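Local coordinates for probable oxidoreductase (Pseudomonas aeruginosa, PDB 4B7X), which binds NADP and, as a medium-chain dehydrogenase/reductase, probably catalyses an oxidoreduction that uses this cofactor, at residues S18-R23 with Q252-E257; I41-E46 with G80-S85; V221-V226 with V245-I250. All blocks are in the same frame, centred on the assembly; numbering follows the deposited sequence.

The three contacts illustrate how a two-domain medium-chain dehydrogenase/reductase is put together. Contact 2 (41-46 with 80-85) pairs two strands in the GroES-like domain, and contact 3 (221-226 with 245-250) joins neighbouring strands of the parallel Rossmann sheet where they open onto NADP. Their centres lie about 34 Å apart, on opposite sides of the centre of the chain. Along the sequence contact 2 closes before contact 3 opens, and both are nested inside the long loop closed by contact 1 (18-23 with 252-257), which ties one domain to the other. Contacts 1 and 3 touch through Y253 and G248 and share the cofactor, so the link between domains is continuous with the nucleotide site.

Contact 1 (S18-R23 with Q252-E257); sequences SGLPGR and QYNNKE. With NAP (NADP nicotinamide-adenine-dinucleotide phosphate), chain T.
Two loops from different domains of a medium-chain dehydrogenase/reductase meet here: G19 and L20 of the GroES-like part lean against N254 and K256 of a Rossmann-domain loop beside NADP. G19 is packed through its CA, 3.9 Å from K256 CG, and its carbonyl O lies 3.9 Å from N254 CB and takes a weak hydrogen bond from R55 NH1. K256 rises alongside the glycine with CG beside its own backbone N (chi1 -52°), which sets the start of the side chain against G19 and S18 before the chain bends twice near its end. S18 OG stands 4.1 Å from K256 CG, a loose contact at the margin. Next along the chain from the glycine, the L20 branch CD1 touches N254 CG at 3.6 Å, the two side chains crossing at a slant, while the P21 and N254 side chains cross at about a right angle.

The Rossmann-domain loop is held in shape by a type I turn from Q252 to N255, closed by the bond from N255 N to Q252 O at 3.1 Å. Inside that turn Y253 heads for the cofactor: its OH is hydrogen-bonded to NAP O2D, 2.6 Å away and level with the edge of the phenol ring. N254, which touches the other loop, directly follows Y253, which holds the nicotinamide ribose of NADP.

Helices frame the junction. R55 of helix 53-57 packs on both P21 and N254, and F324 of helix 322-325 lies against L20 and N254. The segment 18-23 itself lies in the loop between strands 7-13 and 26-32, whereas 252-257 follows strand 242-246 and leads toward helix 267-270.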
loop_
_atom_site.group_PDB
_atom_site.type_symbol
_atom_site.label_atom_id
_atom_site.label_comp_id
_atom_site.label_asym_id
_atom_site.label_seq_id
_atom_site.Cartn_x
_atom_site.Cartn_y
_atom_site.Cartn_z
ATOM N N SER H 18 23.219 -17.695 1.942
ATOM C CA SER H 18 22.861 -16.914 3.128
ATOM C C SER H 18 22.578 -15.451 2.781
ATOM O O SER H 18 21.415 -15.040 2.685
ATOM C CB SER H 18 23.954 -17.021 4.200
ATOM O OG SER H 18 23.619 -16.265 5.352
ATOM N N GLY H 19 23.640 -14.669 2.597
ATOM C CA GLY H 19 23.503 -13.252 2.267
ATOM C C GLY H 19 23.712 -13.026 0.786
ATOM O O GLY H 19 22.895 -13.444 -0.034
ATOM N N LEU H 20 24.809 -12.351 0.449
ATOM C CA LEU H 20 25.236 -12.234 -0.936
ATOM C C LEU H 20 25.656 -13.631 -1.400
ATOM O O LEU H 20 26.356 -14.335 -0.671
ATOM C CB LEU H 20 26.394 -11.239 -1.064
ATOM C CG LEU H 20 26.615 -10.555 -2.418
ATOM C CD1 LEU H 20 25.538 -9.517 -2.712
ATOM C CD2 LEU H 20 27.994 -9.915 -2.467
ATOM N N PRO H 21 25.196 -14.054 -2.593
ATOM C CA PRO H 21 25.511 -15.397 -3.066
ATOM C C PRO H 21 26.750 -15.436 -3.962
ATOM O O PRO H 21 26.700 -15.006 -5.119
ATOM C CB PRO H 21 24.254 -15.789 -3.850
ATOM C CG PRO H 21 23.572 -14.499 -4.203
ATOM C CD PRO H 21 24.279 -13.363 -3.515
ATOM N N GLY H 22 27.851 -15.946 -3.414
ATOM C CA GLY H 22 29.113 -16.055 -4.144
ATOM C C GLY H 22 29.314 -17.422 -4.773
ATOM O O GLY H 22 28.350 -18.108 -5.122
ATOM N N ARG H 23 30.572 -17.824 -4.916
ATOM C CA ARG H 23 30.886 -19.124 -5.500
ATOM C C ARG H 23 30.438 -20.256 -4.569
ATOM O O ARG H 23 29.998 -20.013 -3.440
ATOM C CB ARG H 23 32.379 -19.215 -5.850
ATOM C CG ARG H 23 32.710 -20.117 -7.036
ATOM C CD ARG H 23 31.858 -19.800 -8.262
ATOM N NE ARG H 23 32.217 -20.616 -9.423
ATOM C CZ ARG H 23 31.792 -21.860 -9.647
ATOM N NH1 ARG H 23 30.984 -22.472 -8.787
ATOM N NH2 ARG H 23 32.185 -22.501 -10.741
ATOM N N GLN H 252 17.226 -5.037 -0.187
ATOM C CA GLN H 252 16.909 -6.037 0.845
ATOM C C GLN H 252 17.160 -7.486 0.414
ATOM O O GLN H 252 17.129 -8.378 1.263
ATOM C CB GLN H 252 15.432 -5.940 1.295
ATOM C CG GLN H 252 14.917 -4.559 1.681
ATOM C CD GLN H 252 15.694 -3.943 2.823
ATOM O OE1 GLN H 252 15.661 -4.438 3.948
ATOM N NE2 GLN H 252 16.406 -2.851 2.534
ATOM N N TYR H 253 17.372 -7.728 -0.883
ATOM C CA TYR H 253 17.372 -9.111 -1.425
ATOM C C TYR H 253 18.460 -10.013 -0.847
ATOM O O TYR H 253 18.302 -11.235 -0.801
ATOM C CB TYR H 253 17.469 -9.139 -2.961
ATOM C CG TYR H 253 16.267 -8.599 -3.719
ATOM C CD1 TYR H 253 15.031 -8.391 -3.091
ATOM C CD2 TYR H 253 16.364 -8.323 -5.084
ATOM C CE1 TYR H 253 13.942 -7.890 -3.797
ATOM C CE2 TYR H 253 15.284 -7.825 -5.793
ATOM C CZ TYR H 253 14.080 -7.608 -5.148
ATOM O OH TYR H 253 13.023 -7.128 -5.872
ATOM N N ASN H 254 19.557 -9.401 -0.414
ATOM C CA ASN H 254 20.696 -10.129 0.141
ATOM C C ASN H 254 20.798 -10.027 1.670
ATOM O O ASN H 254 21.867 -10.235 2.252
ATOM C CB ASN H 254 21.983 -9.676 -0.560
ATOM C CG ASN H 254 22.012 -10.081 -2.022
ATOM O OD1 ASN H 254 22.048 -11.266 -2.337
ATOM N ND2 ASN H 254 21.983 -9.102 -2.919
ATOM N N ASN H 255 19.669 -9.726 2.306
ATOM C CA ASN H 255 19.604 -9.604 3.757
ATOM C C ASN H 255 19.688 -10.944 4.486
ATOM O O ASN H 255 18.903 -11.864 4.228
ATOM C CB ASN H 255 18.332 -8.857 4.191
ATOM C CG ASN H 255 18.441 -7.345 4.027
ATOM O OD1 ASN H 255 19.354 -6.827 3.368
ATOM N ND2 ASN H 255 17.496 -6.626 4.630
ATOM N N LYS H 256 20.662 -11.034 5.390
ATOM C CA LYS H 256 20.724 -12.094 6.395
ATOM C C LYS H 256 19.688 -11.746 7.456
ATOM O O LYS H 256 19.023 -12.621 8.019
ATOM C CB LYS H 256 22.116 -12.143 7.035
ATOM C CG LYS H 256 23.273 -12.227 6.047
ATOM C CD LYS H 256 24.580 -11.715 6.643
ATOM C CE LYS H 256 24.634 -10.192 6.718
ATOM N NZ LYS H 256 24.593 -9.535 5.379
ATOM N N GLU H 257 19.560 -10.444 7.692
ATOM C CA GLU H 257 18.641 -9.866 8.665
ATOM C C GLU H 257 17.228 -9.676 8.085
ATOM O O GLU H 257 16.981 -9.959 6.906
ATOM C CB GLU H 257 19.208 -8.526 9.168
ATOM C CG GLU H 257 19.174 -7.370 8.157
ATOM C CD GLU H 257 20.329 -7.354 7.153
ATOM O OE1 GLU H 257 21.119 -8.321 7.085
ATOM O OE2 GLU H 257 20.446 -6.350 6.416
HETATM P PA NAP T . 18.633 -2.801 -12.470
HETATM O O1A NAP T . 18.908 -2.533 -14.028
HETATM O O2A NAP T . 17.898 -1.663 -11.864
HETATM O O5B NAP T . 20.001 -3.142 -11.733
HETATM C C5B NAP T . 19.995 -3.140 -10.299
HETATM C C4B NAP T . 20.234 -1.722 -9.745
HETATM O O4B NAP T . 19.777 -1.693 -8.379
HETATM C C3B NAP T . 21.741 -1.437 -9.636
HETATM O O3B NAP T . 22.230 -0.870 -10.874
HETATM C C2B NAP T . 21.801 -0.406 -8.520
HETATM O O2B NAP T . 21.637 0.866 -9.106
HETATM C C1B NAP T . 20.531 -0.638 -7.707
HETATM N N9A NAP T . 20.850 -1.088 -6.352
HETATM C C8A NAP T . 21.362 -2.278 -6.011
HETATM N N7A NAP T . 21.496 -2.333 -4.682
HETATM C C5A NAP T . 21.060 -1.179 -4.187
HETATM C C6A NAP T . 20.959 -0.666 -2.907
HETATM N N6A NAP T . 21.346 -1.395 -1.870
HETATM N N1A NAP T . 20.469 0.570 -2.728
HETATM C C2A NAP T . 20.077 1.302 -3.762
HETATM N N3A NAP T . 20.153 0.849 -5.006
HETATM C C4A NAP T . 20.644 -0.387 -5.242
HETATM O O3 NAP T . 17.735 -4.134 -12.364
HETATM P PN NAP T . 16.243 -4.141 -12.967
HETATM O O1N NAP T . 16.163 -5.329 -13.831
HETATM O O2N NAP T . 15.864 -2.823 -13.544
HETATM O O5D NAP T . 15.470 -4.411 -11.600
HETATM C C5D NAP T . 14.989 -3.332 -10.811
HETATM C C4D NAP T . 13.948 -3.796 -9.769
HETATM O O4D NAP T . 12.724 -4.285 -10.398
HETATM C C3D NAP T . 14.471 -4.933 -8.892
HETATM O O3D NAP T . 13.985 -4.671 -7.594
HETATM C C2D NAP T . 13.781 -6.183 -9.450
HETATM O O2D NAP T . 13.619 -7.183 -8.425
HETATM C C1D NAP T . 12.429 -5.607 -9.817
HETATM N N1N NAP T . 11.651 -6.354 -10.818
HETATM C C2N NAP T . 10.320 -6.615 -10.492
HETATM C C3N NAP T . 9.498 -7.305 -11.370
HETATM C C7N NAP T . 8.040 -7.555 -10.952
HETATM O O7N NAP T . 7.240 -8.052 -11.734
HETATM N N7N NAP T . 7.712 -7.126 -9.727
HETATM C C4N NAP T . 10.017 -7.719 -12.604
HETATM C C5N NAP T . 11.352 -7.451 -12.942
HETATM C C6N NAP T . 12.177 -6.765 -12.056
HETATM P P2B NAP T . 22.499 2.120 -8.579
HETATM O O1X NAP T . 22.430 2.071 -6.974
HETATM O O2X NAP T . 24.025 1.792 -9.001
HETATM O O3X NAP T . 22.005 3.362 -9.190
#

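Contact 2 (I41-E46 with G80-S85); sequences ILVKNE and GKVLVS
L42 faces both L83 and V84 across a pair of antiparallel strands, and its side chain can be followed atom by atom. CB comes first, 3.6 Å from V84 CG2. CG is set anti to the backbone N (chi1 159°) and approaches L83 CB at 4.2 Å. At the tip, CD2 touches both partners, 3.8 Å from V84 CG2 and slightly farther from L83 CB, and the leucine also packs on I107 of strand 105-108.

The backbone explains why one residue has two neighbours. L42 N donates to V84 O at 2.9 Å in an almost straight bond (173°), while L42 O is gripped by L83 N at 2.7 Å, with only a weak, longer bond from V84 N. Beyond this point the register has moved by one residue, and K44 and K81 form a regular hydrogen-bonded pair, K44 N to K81 O being 2.7 Å. On the opposite face of the sheet, V82 CG2 is met by I41 CD1 and V43 CG2, both at 4.0 Å, and V96 of strand 95-97 packs on V43 and V82. Two residues set against one in this way make a classic beta bulge, here within the beta sheet of a GroES-like domain.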
loop_
_atom_site.group_PDB
_atom_site.type_symbol
_atom_site.label_atom_id
_atom_site.label_comp_id
_atom_site.label_asym_id
_atom_site.label_seq_id
_atom_site.Cartn_x
_atom_site.Cartn_y
_atom_site.Cartn_z
ATOM N N ILE H 41 10.206 -28.168 -27.011
ATOM C CA ILE H 41 11.116 -27.616 -28.032
ATOM C C ILE H 41 12.569 -27.623 -27.553
ATOM O O ILE H 41 12.836 -27.732 -26.354
ATOM C CB ILE H 41 10.738 -26.181 -28.462
ATOM C CG1 ILE H 41 10.801 -25.203 -27.273
ATOM C CG2 ILE H 41 9.380 -26.164 -29.149
ATOM C CD1 ILE H 41 10.801 -23.741 -27.684
ATOM N N LEU H 42 13.499 -27.515 -28.497
ATOM C CA LEU H 42 14.926 -27.381 -28.176
ATOM C C LEU H 42 15.471 -26.069 -28.715
ATOM O O LEU H 42 15.345 -25.762 -29.910
ATOM C CB LEU H 42 15.747 -28.563 -28.708
ATOM C CG LEU H 42 17.261 -28.377 -28.898
ATOM C CD1 LEU H 42 17.997 -28.222 -27.575
ATOM C CD2 LEU H 42 17.837 -29.536 -29.695
ATOM N N VAL H 43 16.092 -25.315 -27.818
ATOM C CA VAL H 43 16.520 -23.953 -28.100
ATOM C C VAL H 43 18.015 -23.801 -27.881
ATOM O O VAL H 43 18.538 -24.255 -26.870
ATOM C CB VAL H 43 15.783 -22.946 -27.188
ATOM C CG1 VAL H 43 16.300 -21.528 -27.400
ATOM C CG2 VAL H 43 14.286 -23.006 -27.432
ATOM N N LYS H 44 18.683 -23.147 -28.827
ATOM C CA LYS H 44 20.070 -22.745 -28.670
ATOM C C LYS H 44 20.096 -21.363 -28.013
ATOM O O LYS H 44 19.752 -20.362 -28.645
ATOM C CB LYS H 44 20.781 -22.721 -30.038
ATOM C CG LYS H 44 22.121 -21.991 -30.066
ATOM C CD LYS H 44 23.267 -22.867 -29.591
ATOM C CE LYS H 44 24.573 -22.090 -29.458
ATOM N NZ LYS H 44 24.668 -21.374 -28.149
ATOM N N ASN H 45 20.497 -21.323 -26.744
ATOM C CA ASN H 45 20.522 -20.079 -25.977
ATOM C C ASN H 45 21.613 -19.117 -26.475
ATOM O O ASN H 45 22.769 -19.508 -26.613
ATOM C CB ASN H 45 20.709 -20.368 -24.472
ATOM C CG ASN H 45 19.614 -21.260 -23.889
ATOM O OD1 ASN H 45 18.554 -21.468 -24.488
ATOM N ND2 ASN H 45 19.868 -21.777 -22.703
ATOM N N GLU H 46 21.232 -17.867 -26.732
ATOM C CA GLU H 46 22.135 -16.849 -27.263
ATOM C C GLU H 46 22.431 -15.759 -26.219
ATOM O O GLU H 46 23.593 -15.500 -25.902
ATOM C CB GLU H 46 21.543 -16.217 -28.530
ATOM C CG GLU H 46 21.209 -17.193 -29.658
ATOM C CD GLU H 46 22.339 -17.384 -30.661
ATOM O OE1 GLU H 46 23.512 -17.539 -30.241
ATOM O OE2 GLU H 46 22.049 -17.387 -31.880
ATOM N N GLY H 80 16.820 -17.159 -27.583
ATOM C CA GLY H 80 17.517 -18.260 -28.246
ATOM C C GLY H 80 16.898 -18.635 -29.579
ATOM O O GLY H 80 15.840 -18.115 -29.943
ATOM N N LYS H 81 17.573 -19.532 -30.300
ATOM C CA LYS H 81 17.154 -20.014 -31.625
ATOM C C LYS H 81 16.546 -21.407 -31.461
ATOM O O LYS H 81 17.137 -22.275 -30.823
ATOM C CB LYS H 81 18.374 -20.082 -32.558
ATOM C CG LYS H 81 18.110 -20.022 -34.061
ATOM C CD LYS H 81 19.443 -19.949 -34.809
ATOM C CE LYS H 81 19.316 -19.462 -36.248
ATOM N NZ LYS H 81 19.282 -20.559 -37.262
ATOM N N VAL H 82 15.352 -21.616 -32.006
ATOM C CA VAL H 82 14.704 -22.923 -31.915
ATOM C C VAL H 82 15.373 -23.825 -32.940
ATOM O O VAL H 82 15.459 -23.471 -34.120
ATOM C CB VAL H 82 13.178 -22.844 -32.146
ATOM C CG1 VAL H 82 12.568 -24.231 -32.357
ATOM C CG2 VAL H 82 12.508 -22.153 -30.967
ATOM N N LEU H 83 15.884 -24.960 -32.468
ATOM C CA LEU H 83 16.531 -25.930 -33.346
ATOM C C LEU H 83 15.519 -26.963 -33.814
ATOM O O LEU H 83 15.436 -27.253 -35.006
ATOM C CB LEU H 83 17.734 -26.596 -32.663
ATOM C CG LEU H 83 18.883 -25.679 -32.214
ATOM C CD1 LEU H 83 20.111 -26.489 -31.822
ATOM C CD2 LEU H 83 19.249 -24.651 -33.274
ATOM N N VAL H 84 14.753 -27.509 -32.874
ATOM C CA VAL H 84 13.654 -28.423 -33.204
ATOM C C VAL H 84 12.410 -28.156 -32.351
ATOM O O VAL H 84 12.512 -27.681 -31.213
ATOM C CB VAL H 84 14.053 -29.919 -33.101
ATOM C CG1 VAL H 84 14.942 -30.325 -34.268
ATOM C CG2 VAL H 84 14.733 -30.219 -31.775
ATOM N N SER H 85 11.247 -28.471 -32.917
ATOM C CA SER H 85 9.972 -28.260 -32.248
ATOM C C SER H 85 9.010 -29.439 -32.380
ATOM O O SER H 85 8.683 -29.859 -33.490
ATOM C CB SER H 85 9.291 -27.001 -32.784
ATOM O OG SER H 85 8.008 -26.859 -32.199
#

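Contact 3 (V221-V226 with V245-I250); sequences VFFDNV and VLCGAI. With NAP (NADP nicotinamide-adenine-dinucleotide phosphate), chain T.
F223 and C247 meet at a slant: F223 CE1 is 3.6 Å from C247 CB, and the sulfur sits 65° off the ring normal, an oblique sulfur-aromatic contact. On the other face of the strand pair, the D224 and L246 side chains run alongside each other in a common direction, D224 OD2 4.2 Å from L246 CD2. D224 works through its polar atoms. A chi1 of -167° swings the carboxylate away from D224's own N; OD1 accepts a hydrogen bond from V226 N from above the carboxylate plane in an Asx turn, and OD2 shares a water with G248 O. The D224 carbonyl O holds C247 N and G248 N, each at 3.0 Å, which fixes the second strand as it leaves the sheet. Farther along, V226 and I250 cross with CG2 atoms 3.9 Å apart, and each also reaches the cofactor: V226 CG1 is 3.4 Å from NAP C2A of the adenine, and I250 CD1 lies 3.5 Å from NAP O4B.

N225 O binds both I250 N and the ribose hydroxyl NAP O3D, the latter at 2.8 Å, and C247 O takes the nicotinamide amide NAP N7N. Parallel strands whose carboxyl ends turn into loops that hold the dinucleotide are the hallmark of the Rossmann fold.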
loop_
_atom_site.group_PDB
_atom_site.type_symbol
_atom_site.label_atom_id
_atom_site.label_comp_id
_atom_site.label_asym_id
_atom_site.label_seq_id
_atom_site.Cartn_x
_atom_site.Cartn_y
_atom_site.Cartn_z
ATOM N N VAL H 221 3.570 9.946 -7.693
ATOM C CA VAL H 221 3.829 8.543 -8.036
ATOM C C VAL H 221 5.274 8.220 -7.684
ATOM O O VAL H 221 6.195 8.901 -8.151
ATOM C CB VAL H 221 3.621 8.248 -9.543
ATOM C CG1 VAL H 221 3.990 6.810 -9.863
ATOM C CG2 VAL H 221 2.192 8.513 -9.971
ATOM N N PHE H 222 5.459 7.221 -6.825
ATOM C CA PHE H 222 6.772 6.654 -6.540
ATOM C C PHE H 222 6.867 5.227 -7.064
ATOM O O PHE H 222 6.182 4.311 -6.562
ATOM C CB PHE H 222 7.070 6.670 -5.044
ATOM C CG PHE H 222 8.419 6.095 -4.686
ATOM C CD1 PHE H 222 9.553 6.392 -5.454
ATOM C CD2 PHE H 222 8.575 5.289 -3.559
ATOM C CE1 PHE H 222 10.800 5.881 -5.121
ATOM C CE2 PHE H 222 9.826 4.779 -3.220
ATOM C CZ PHE H 222 10.938 5.076 -3.997
ATOM N N PHE H 223 7.707 5.054 -8.077
ATOM C CA PHE H 223 8.067 3.752 -8.597
ATOM C C PHE H 223 9.233 3.198 -7.768
ATOM O O PHE H 223 10.379 3.668 -7.909
ATOM C CB PHE H 223 8.510 3.902 -10.041
ATOM C CG PHE H 223 8.451 2.631 -10.835
ATOM C CD1 PHE H 223 9.384 1.613 -10.634
ATOM C CD2 PHE H 223 7.490 2.470 -11.830
ATOM C CE1 PHE H 223 9.338 0.451 -11.384
ATOM C CE2 PHE H 223 7.447 1.312 -12.588
ATOM C CZ PHE H 223 8.367 0.298 -12.360
ATOM N N ASP H 224 8.949 2.225 -6.902
ATOM C CA ASP H 224 9.985 1.686 -6.011
ATOM C C ASP H 224 10.600 0.392 -6.535
ATOM O O ASP H 224 9.924 -0.632 -6.681
ATOM C CB ASP H 224 9.468 1.493 -4.586
ATOM C CG ASP H 224 10.590 1.251 -3.579
ATOM O OD1 ASP H 224 11.791 1.474 -3.907
ATOM O OD2 ASP H 224 10.254 0.851 -2.441
ATOM N N ASN H 225 11.895 0.464 -6.815
ATOM C CA ASN H 225 12.683 -0.677 -7.268
ATOM C C ASN H 225 13.642 -1.144 -6.156
ATOM O O ASN H 225 14.281 -2.189 -6.277
ATOM C CB ASN H 225 13.480 -0.293 -8.522
ATOM C CG ASN H 225 12.642 -0.341 -9.795
ATOM O OD1 ASN H 225 11.960 -1.328 -10.057
ATOM N ND2 ASN H 225 12.706 0.720 -10.604
ATOM N N VAL H 226 13.713 -0.375 -5.067
ATOM C CA VAL H 226 14.843 -0.469 -4.121
ATOM C C VAL H 226 14.460 -0.780 -2.676
ATOM O O VAL H 226 15.141 -1.561 -2.001
ATOM C CB VAL H 226 15.720 0.818 -4.166
ATOM C CG1 VAL H 226 16.771 0.807 -3.062
ATOM C CG2 VAL H 226 16.394 0.956 -5.524
ATOM N N VAL H 245 4.106 2.427 -6.396
ATOM C CA VAL H 245 4.199 1.131 -7.049
ATOM C C VAL H 245 5.339 0.300 -6.452
ATOM O O VAL H 245 6.518 0.651 -6.599
ATOM C CB VAL H 245 4.372 1.268 -8.568
ATOM C CG1 VAL H 245 4.369 -0.103 -9.228
ATOM C CG2 VAL H 245 3.266 2.133 -9.153
ATOM N N LEU H 246 4.989 -0.801 -5.780
ATOM C CA LEU H 246 6.006 -1.736 -5.287
ATOM C C LEU H 246 6.428 -2.707 -6.374
ATOM O O LEU H 246 5.781 -3.742 -6.613
ATOM C CB LEU H 246 5.520 -2.525 -4.076
ATOM C CG LEU H 246 5.347 -1.837 -2.730
ATOM C CD1 LEU H 246 5.230 -2.921 -1.664
ATOM C CD2 LEU H 246 6.467 -0.854 -2.382
ATOM N N CYS H 247 7.517 -2.381 -7.036
ATOM C CA CYS H 247 8.033 -3.237 -8.096
ATOM C C CYS H 247 9.128 -4.159 -7.547
ATOM O O CYS H 247 9.167 -5.337 -7.876
ATOM C CB CYS H 247 8.536 -2.386 -9.261
ATOM S SG CYS H 247 9.276 -3.302 -10.630
ATOM N N GLY H 248 9.979 -3.631 -6.672
ATOM C CA GLY H 248 11.054 -4.415 -6.074
ATOM C C GLY H 248 11.634 -3.789 -4.820
ATOM O O GLY H 248 11.233 -2.693 -4.415
ATOM N N ALA H 249 12.578 -4.498 -4.200
ATOM C CA ALA H 249 13.271 -4.025 -3.007
ATOM C C ALA H 249 14.706 -4.541 -3.001
ATOM O O ALA H 249 15.150 -5.218 -2.063
ATOM C CB ALA H 249 12.530 -4.440 -1.741
ATOM N N ILE H 250 15.438 -4.190 -4.052
ATOM C CA ILE H 250 16.777 -4.721 -4.267
ATOM C C ILE H 250 17.728 -4.501 -3.087
ATOM O O ILE H 250 18.614 -5.330 -2.855
ATOM C CB ILE H 250 17.385 -4.234 -5.602
ATOM C CG1 ILE H 250 18.678 -4.999 -5.931
ATOM C CG2 ILE H 250 17.581 -2.721 -5.613
ATOM C CD1 ILE H 250 19.066 -4.957 -7.400
HETATM P PA NAP T . 18.633 -2.801 -12.470
HETATM O O1A NAP T . 18.908 -2.533 -14.028
HETATM O O2A NAP T . 17.898 -1.663 -11.864
HETATM O O5B NAP T . 20.001 -3.142 -11.733
HETATM C C5B NAP T . 19.995 -3.140 -10.299
HETATM C C4B NAP T . 20.234 -1.722 -9.745
HETATM O O4B NAP T . 19.777 -1.693 -8.379
HETATM C C3B NAP T . 21.741 -1.437 -9.636
HETATM O O3B NAP T . 22.230 -0.870 -10.874
HETATM C C2B NAP T . 21.801 -0.406 -8.520
HETATM O O2B NAP T . 21.637 0.866 -9.106
HETATM C C1B NAP T . 20.531 -0.638 -7.707
HETATM N N9A NAP T . 20.850 -1.088 -6.352
HETATM C C8A NAP T . 21.362 -2.278 -6.011
HETATM N N7A NAP T . 21.496 -2.333 -4.682
HETATM C C5A NAP T . 21.060 -1.179 -4.187
HETATM C C6A NAP T . 20.959 -0.666 -2.907
HETATM N N6A NAP T . 21.346 -1.395 -1.870
HETATM N N1A NAP T . 20.469 0.570 -2.728
HETATM C C2A NAP T . 20.077 1.302 -3.762
HETATM N N3A NAP T . 20.153 0.849 -5.006
HETATM C C4A NAP T . 20.644 -0.387 -5.242
HETATM O O3 NAP T . 17.735 -4.134 -12.364
HETATM P PN NAP T . 16.243 -4.141 -12.967
HETATM O O1N NAP T . 16.163 -5.329 -13.831
HETATM O O2N NAP T . 15.864 -2.823 -13.544
HETATM O O5D NAP T . 15.470 -4.411 -11.600
HETATM C C5D NAP T . 14.989 -3.332 -10.811
HETATM C C4D NAP T . 13.948 -3.796 -9.769
HETATM O O4D NAP T . 12.724 -4.285 -10.398
HETATM C C3D NAP T . 14.471 -4.933 -8.892
HETATM O O3D NAP T . 13.985 -4.671 -7.594
HETATM C C2D NAP T . 13.781 -6.183 -9.450
HETATM O O2D NAP T . 13.619 -7.183 -8.425
HETATM C C1D NAP T . 12.429 -5.607 -9.817
HETATM N N1N NAP T . 11.651 -6.354 -10.818
HETATM C C2N NAP T . 10.320 -6.615 -10.492
HETATM C C3N NAP T . 9.498 -7.305 -11.370
HETATM C C7N NAP T . 8.040 -7.555 -10.952
HETATM O O7N NAP T . 7.240 -8.052 -11.734
HETATM N N7N NAP T . 7.712 -7.126 -9.727
HETATM C C4N NAP T . 10.017 -7.719 -12.604
HETATM C C5N NAP T . 11.352 -7.451 -12.942
HETATM C C6N NAP T . 12.177 -6.765 -12.056
HETATM P P2B NAP T . 22.499 2.120 -8.579
HETATM O O1X NAP T . 22.430 2.071 -6.974
HETATM O O2X NAP T . 24.025 1.792 -9.001
HETATM O O3X NAP T . 22.005 3.362 -9.190
HETATM O O HOH W 1 10.084 -1.797 -1.811
#